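Local coordinates for protein lipocalin (Argas monolakensis, PDB 3BRN) that is a lipocalin that binds serotonin within its beta barrel, consistent with a general role in binding biogenic amines, at residues G26-K31 with S122-Q127; A41-P46 with E116-S121. All blocks are in the same frame, centred on the assembly; numbering follows the deposited sequence.

Contact 1: G26-K31 with S122-Q127; sequences GYYLRK and SAINLQ. With SRO (serotonin), chain C.
Y28 and I124 cross at about a right angle, the isoleucine lying obliquely to the tyrosine ring while its tip passes beyond it to the base of the side chain. CG1 of I124 lies 3.8 Å from CD1 of Y28. With CG1 anti to the backbone N (chi1 -165°), I124 sends its CD1 to 3.8 Å from CB of Y28 and 3.9 Å from CD of R30, so one methyl is shared by two side chains of strand 26-32. R30 meets that methyl with its chain bent at chi2 (59°). Beyond this apolar patch, R30 NE and I124 O both bond to the hydroxyl of Y129, and Y28 OH bonds to P154 O. I124 sits in a type I turn from A123 to L126, where L126 N donates to A123 O at 3.2 Å. The neighbouring residue Y27 turns to the other side of the strand, and the serotonin NZ lies 3.4 Å above the plane of its ring, over the centre. An inward Y27 at the ligand beside outward Y28 and R30 under a loop is the two-sided pattern of a lipocalin barrel strand.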
loop_
_atom_site.group_PDB
_atom_site.type_symbol
_atom_site.label_atom_id
_atom_site.label_comp_id
_atom_site.label_asym_id
_atom_site.label_seq_id
_atom_site.Cartn_x
_atom_site.Cartn_y
_atom_site.Cartn_z
ATOM N N GLY A 26 -3.098 9.475 0.205
ATOM C CA GLY A 26 -2.654 8.251 -0.448
ATOM C C GLY A 26 -1.535 7.563 0.302
ATOM O O GLY A 26 -1.179 7.975 1.406
ATOM N N TYR A 27 -1.021 6.486 -0.295
ATOM C CA TYR A 27 -0.037 5.610 0.334
ATOM C C TYR A 27 1.184 5.420 -0.572
ATOM O O TYR A 27 1.045 5.138 -1.766
ATOM C CB TYR A 27 -0.666 4.241 0.647
ATOM C CG TYR A 27 -1.629 4.251 1.816
ATOM C CD1 TYR A 27 -1.260 3.739 3.053
ATOM C CD2 TYR A 27 -2.937 4.682 1.650
ATOM C CE1 TYR A 27 -2.149 3.750 4.131
ATOM C CE2 TYR A 27 -3.826 4.681 2.691
ATOM C CZ TYR A 27 -3.442 4.195 3.920
ATOM O OH TYR A 27 -4.331 4.271 4.959
ATOM N N TYR A 28 2.376 5.591 0.003
ATOM C CA TYR A 28 3.607 5.275 -0.693
ATOM C C TYR A 28 3.938 3.829 -0.408
ATOM O O TYR A 28 3.780 3.395 0.728
ATOM C CB TYR A 28 4.766 6.097 -0.147
ATOM C CG TYR A 28 4.747 7.544 -0.547
ATOM C CD1 TYR A 28 4.230 8.504 0.304
ATOM C CD2 TYR A 28 5.275 7.957 -1.767
ATOM C CE1 TYR A 28 4.310 9.843 -0.008
ATOM C CE2 TYR A 28 5.292 9.298 -2.117
ATOM C CZ TYR A 28 4.809 10.228 -1.230
ATOM O OH TYR A 28 4.870 11.572 -1.527
ATOM N N LEU A 29 4.567 3.158 -1.372
ATOM C CA LEU A 29 5.115 1.830 -1.095
ATOM C C LEU A 29 6.452 2.105 -0.422
ATOM O O LEU A 29 7.334 2.675 -1.045
ATOM C CB LEU A 29 5.316 1.022 -2.375
ATOM C CG LEU A 29 6.074 -0.319 -2.237
ATOM C CD1 LEU A 29 5.322 -1.204 -1.259
ATOM C CD2 LEU A 29 6.082 -0.991 -3.604
ATOM N N ARG A 30 6.498 1.911 0.902
ATOM C CA ARG A 30 7.654 2.275 1.714
ATOM C C ARG A 30 8.770 1.231 1.667
ATOM O O ARG A 30 9.950 1.578 1.565
ATOM C CB ARG A 30 7.219 2.549 3.163
ATOM C CG ARG A 30 8.349 2.879 4.146
ATOM C CD ARG A 30 9.162 4.124 3.737
ATOM N NE ARG A 30 10.287 4.343 4.646
ATOM C CZ ARG A 30 11.419 3.641 4.631
ATOM N NH1 ARG A 30 11.613 2.686 3.730
ATOM N NH2 ARG A 30 12.369 3.903 5.511
ATOM N N LYS A 31 8.415 -0.035 1.873
ATOM C CA LYS A 31 9.405 -1.123 1.802
ATOM C C LYS A 31 8.766 -2.301 1.095
ATOM O O LYS A 31 7.595 -2.570 1.316
ATOM C CB LYS A 31 9.825 -1.582 3.206
ATOM C CG LYS A 31 10.372 -0.489 4.124
ATOM C CD LYS A 31 10.836 -1.073 5.446
ATOM C CE LYS A 31 11.329 0.015 6.399
ATOM N NZ LYS A 31 11.267 -0.445 7.809
ATOM N N SER A 122 0.420 11.173 5.158
ATOM C CA SER A 122 0.505 11.868 6.437
ATOM C C SER A 122 1.571 11.319 7.391
ATOM O O SER A 122 2.036 12.027 8.278
ATOM C CB SER A 122 -0.860 11.912 7.127
ATOM O OG SER A 122 -1.240 10.634 7.595
ATOM N N ALA A 123 1.967 10.059 7.224
ATOM C CA ALA A 123 2.856 9.427 8.192
ATOM C C ALA A 123 4.209 9.028 7.612
ATOM O O ALA A 123 5.062 8.520 8.325
ATOM C CB ALA A 123 2.176 8.214 8.845
ATOM N N ILE A 124 4.424 9.314 6.337
ATOM C CA ILE A 124 5.586 8.788 5.634
ATOM C C ILE A 124 6.939 9.307 6.152
ATOM O O ILE A 124 7.930 8.578 6.140
ATOM C CB ILE A 124 5.448 8.975 4.110
ATOM C CG1 ILE A 124 6.468 8.123 3.351
ATOM C CG2 ILE A 124 5.534 10.464 3.747
ATOM C CD1 ILE A 124 6.158 6.636 3.319
ATOM N N ASN A 125 6.970 10.534 6.669
ATOM C CA ASN A 125 8.225 11.117 7.178
ATOM C C ASN A 125 8.518 10.813 8.650
ATOM O O ASN A 125 9.480 11.338 9.218
ATOM C CB ASN A 125 8.271 12.638 6.939
ATOM C CG ASN A 125 8.255 13.000 5.462
ATOM O OD1 ASN A 125 7.209 13.337 4.911
ATOM N ND2 ASN A 125 9.393 12.835 4.795
ATOM N N LEU A 126 7.711 9.953 9.267
ATOM C CA LEU A 126 7.948 9.590 10.663
ATOM C C LEU A 126 9.201 8.735 10.791
ATOM O O LEU A 126 9.677 8.160 9.810
ATOM C CB LEU A 126 6.737 8.879 11.284
ATOM C CG LEU A 126 5.400 9.626 11.368
ATOM C CD1 LEU A 126 4.439 8.849 12.241
ATOM C CD2 LEU A 126 5.559 11.044 11.895
ATOM N N GLN A 127 9.763 8.692 11.993
ATOM C CA GLN A 127 10.971 7.912 12.232
ATOM C C GLN A 127 10.689 6.420 12.386
ATOM O O GLN A 127 11.575 5.589 12.185
ATOM C CB GLN A 127 11.742 8.449 13.439
ATOM C CG GLN A 127 12.287 9.851 13.228
ATOM C CD GLN A 127 12.963 10.003 11.875
ATOM O OE1 GLN A 127 13.983 9.371 11.599
ATOM N NE2 GLN A 127 12.385 10.837 11.017
HETATM O OH SRO C . -6.070 0.900 -4.230
HETATM C CZ3 SRO C . -5.038 0.095 -3.813
HETATM C CH2 SRO C . -4.643 -0.933 -4.666
HETATM C CZ2 SRO C . -3.524 -1.711 -4.358
HETATM C CE2 SRO C . -2.892 -1.456 -3.150
HETATM N NE1 SRO C . -1.847 -2.018 -2.490
HETATM C CD1 SRO C . -1.634 -1.346 -1.334
HETATM C CG SRO C . -2.592 -0.337 -1.223
HETATM C CD2 SRO C . -3.388 -0.432 -2.362
HETATM C CE3 SRO C . -4.419 0.306 -2.691
HETATM C CB SRO C . -2.743 0.620 -0.066
HETATM C CA SRO C . -4.061 0.349 0.685
HETATM N NZ SRO C . -4.251 1.401 1.689
#

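Contact 2: A41-P46 with E116-S121. With SRO (serotonin), chain C.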
loop_
_atom_site.group_PDB
_atom_site.type_symbol
_atom_site.label_atom_id
_atom_site.label_comp_id
_atom_site.label_asym_id
_atom_site.label_seq_id
_atom_site.Cartn_x
_atom_site.Cartn_y
_atom_site.Cartn_z
ATOM N N ALA A 41 6.768 4.726 -5.740
ATOM C CA ALA A 41 5.514 4.107 -6.168
ATOM C C ALA A 41 4.429 4.428 -5.143
ATOM O O ALA A 41 4.700 4.468 -3.944
ATOM C CB ALA A 41 5.694 2.588 -6.318
ATOM N N TYR A 42 3.230 4.767 -5.610
ATOM C CA TYR A 42 2.160 5.157 -4.696
ATOM C C TYR A 42 0.785 4.878 -5.295
ATOM O O TYR A 42 0.661 4.551 -6.464
ATOM C CB TYR A 42 2.240 6.659 -4.383
ATOM C CG TYR A 42 1.734 7.523 -5.533
ATOM C CD1 TYR A 42 2.582 7.879 -6.585
ATOM C CD2 TYR A 42 0.395 7.926 -5.600
ATOM C CE1 TYR A 42 2.117 8.614 -7.665
ATOM C CE2 TYR A 42 -0.086 8.670 -6.692
ATOM C CZ TYR A 42 0.782 8.974 -7.736
ATOM O OH TYR A 42 0.352 9.710 -8.826
ATOM N N VAL A 43 -0.211 4.825 -4.421
ATOM C CA VAL A 43 -1.602 4.772 -4.830
ATOM C C VAL A 43 -2.277 5.932 -4.125
ATOM O O VAL A 43 -1.797 6.381 -3.089
ATOM C CB VAL A 43 -2.302 3.452 -4.384
ATOM C CG1 VAL A 43 -1.741 2.264 -5.131
ATOM C CG2 VAL A 43 -2.219 3.253 -2.853
ATOM N N LEU A 44 -3.346 6.457 -4.728
ATOM C CA LEU A 44 -4.201 7.422 -4.051
ATOM C C LEU A 44 -5.446 6.677 -3.582
ATOM O O LEU A 44 -5.927 5.785 -4.286
ATOM C CB LEU A 44 -4.625 8.540 -5.019
ATOM C CG LEU A 44 -3.566 9.565 -5.451
ATOM C CD1 LEU A 44 -4.228 10.714 -6.233
ATOM C CD2 LEU A 44 -2.848 10.124 -4.243
ATOM N N VAL A 45 -5.974 7.040 -2.412
ATOM C CA VAL A 45 -7.257 6.478 -1.971
ATOM C C VAL A 45 -8.362 6.860 -2.987
ATOM O O VAL A 45 -8.265 7.904 -3.636
ATOM C CB VAL A 45 -7.631 6.925 -0.529
ATOM C CG1 VAL A 45 -6.435 6.794 0.405
ATOM C CG2 VAL A 45 -8.206 8.346 -0.516
ATOM N N PRO A 46 -9.292 5.930 -3.277
ATOM C CA PRO A 46 -10.260 6.190 -4.347
ATOM C C PRO A 46 -11.049 7.458 -4.062
ATOM O O PRO A 46 -11.145 7.883 -2.904
ATOM C CB PRO A 46 -11.178 4.964 -4.298
ATOM C CG PRO A 46 -10.346 3.913 -3.663
ATOM C CD PRO A 46 -9.522 4.620 -2.648
ATOM N N GLU A 116 5.015 -6.299 1.609
ATOM C CA GLU A 116 5.005 -4.864 1.322
ATOM C C GLU A 116 4.569 -4.068 2.533
ATOM O O GLU A 116 3.585 -4.413 3.190
ATOM C CB GLU A 116 4.026 -4.568 0.182
ATOM C CG GLU A 116 4.420 -5.234 -1.141
ATOM C CD GLU A 116 3.413 -4.979 -2.252
ATOM O OE1 GLU A 116 2.292 -4.500 -1.947
ATOM O OE2 GLU A 116 3.705 -5.352 -3.411
ATOM N N LEU A 117 5.220 -2.935 2.738
ATOM C CA LEU A 117 4.757 -1.978 3.727
ATOM C C LEU A 117 4.336 -0.719 2.982
ATOM O O LEU A 117 5.156 -0.093 2.320
ATOM C CB LEU A 117 5.892 -1.655 4.705
ATOM C CG LEU A 117 5.651 -0.518 5.704
ATOM C CD1 LEU A 117 4.518 -0.852 6.653
ATOM C CD2 LEU A 117 6.939 -0.243 6.481
ATOM N N TRP A 118 3.088 -0.336 3.133
ATOM C CA TRP A 118 2.572 0.871 2.546
ATOM C C TRP A 118 2.304 1.879 3.631
ATOM O O TRP A 118 1.816 1.528 4.652
ATOM C CB TRP A 118 1.327 0.583 1.746
ATOM C CG TRP A 118 1.472 -0.248 0.566
ATOM C CD1 TRP A 118 1.579 -1.564 0.537
ATOM C CD2 TRP A 118 1.526 0.186 -0.778
ATOM N NE1 TRP A 118 1.688 -2.009 -0.720
ATOM C CE2 TRP A 118 1.672 -0.942 -1.564
ATOM C CE3 TRP A 118 1.477 1.422 -1.397
ATOM C CZ2 TRP A 118 1.729 -0.878 -2.934
ATOM C CZ3 TRP A 118 1.551 1.472 -2.749
ATOM C CH2 TRP A 118 1.666 0.347 -3.503
ATOM N N VAL A 119 2.680 3.131 3.421
ATOM C CA VAL A 119 2.496 4.158 4.453
ATOM C C VAL A 119 1.801 5.393 3.894
ATOM O O VAL A 119 2.115 5.849 2.794
ATOM C CB VAL A 119 3.829 4.552 5.142
ATOM C CG1 VAL A 119 3.564 5.465 6.350
ATOM C CG2 VAL A 119 4.589 3.314 5.580
ATOM N N HIS A 120 0.773 5.848 4.611
ATOM C CA HIS A 120 -0.007 7.016 4.224
ATOM C C HIS A 120 0.865 8.274 4.146
ATOM O O HIS A 120 1.776 8.451 4.951
ATOM C CB HIS A 120 -1.142 7.229 5.233
ATOM C CG HIS A 120 -2.169 8.216 4.788
ATOM N ND1 HIS A 120 -2.161 9.530 5.202
ATOM C CD2 HIS A 120 -3.186 8.106 3.901
ATOM C CE1 HIS A 120 -3.117 10.191 4.575
ATOM N NE2 HIS A 120 -3.754 9.350 3.782
ATOM N N SER A 121 0.577 9.140 3.177
ATOM C CA SER A 121 1.321 10.392 3.010
ATOM C C SER A 121 1.435 11.224 4.301
ATOM O O SER A 121 2.463 11.847 4.552
ATOM C CB SER A 121 0.723 11.229 1.881
ATOM O OG SER A 121 -0.693 11.262 1.983
HETATM O OH SRO C . -6.070 0.900 -4.230
HETATM C CZ3 SRO C . -5.038 0.095 -3.813
HETATM C CH2 SRO C . -4.643 -0.933 -4.666
HETATM C CZ2 SRO C . -3.524 -1.711 -4.358
HETATM C CE2 SRO C . -2.892 -1.456 -3.150
HETATM N NE1 SRO C . -1.847 -2.018 -2.490
HETATM C CD1 SRO C . -1.634 -1.346 -1.334
HETATM C CG SRO C . -2.592 -0.337 -1.223
HETATM C CD2 SRO C . -3.388 -0.432 -2.362
HETATM C CE3 SRO C . -4.419 0.306 -2.691
HETATM C CB SRO C . -2.743 0.620 -0.066
HETATM C CA SRO C . -4.061 0.349 0.685
HETATM N NZ SRO C . -4.251 1.401 1.689
#
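The benzo edge of W118 is turned on the backbone of strand 42-44 as well as on a side chain: CZ3 of the indole lies 4.2 Å from Y42 CA, which sits near the ring plane. In this lipocalin barrel strands 42-44 and 115-120 are not neighbours; both pair with strand 26-32, so the contact reaches across the inner side of that intervening strand, where L29 also touches W118. The same corner of the indole serves V43, whose CG1 is 4.1 Å from W118 CZ3, the two side chains crossing at about a right angle. CG of W118 stands anti to its own carbonyl carbon (chi1 -65°), and the indole extends from there toward strand 42-44. Y42 points the other way, its hydroxyl bonded to I69 O.

Together V43 and W118 form a corner of the serotonin pocket. The ligand brings CD1 down over the centre of the W118 ring system, 3.3 Å from CE2 of W118, but the two indoles are inclined and do not stack in parallel. V43 meets another part of the ligand, its CG2 being 3.7 Å from serotonin CE3. Serotonin is also hydrogen-bonded to S18 O and D106 OD2. The tryptophan is in turn steadied from its own strand by E116, whose OE2 is bonded to N114 ND2. W118 NE1 donates to E116 OE1 over 2.8 Å at 160°; OE1 lies in the indole plane, while the donor meets it from 40° above the carboxylate plane.

How the contacts relate
Strand 26-32 connects the two contacts, whose centres are 7 Å apart: contact 1 packs a loop on its outer side, and contact 2 spans its inner side. Probable backbone hydrogen bonds from L117 N to K31 O and from S121 N to G26 O, both 2.8 Å, join it to strand 115-120 and its end, with a classic bulge where R30 and K31 both face L117. Serotonin is touched by residues from both contacts, its amine by Y27 of 26-31 and its indole by V43 and W118. The Y27 ring also meets H120 edge-to-face, and H120 ND1 bonds to S122 OG, linking the pocket wall to the outer loop.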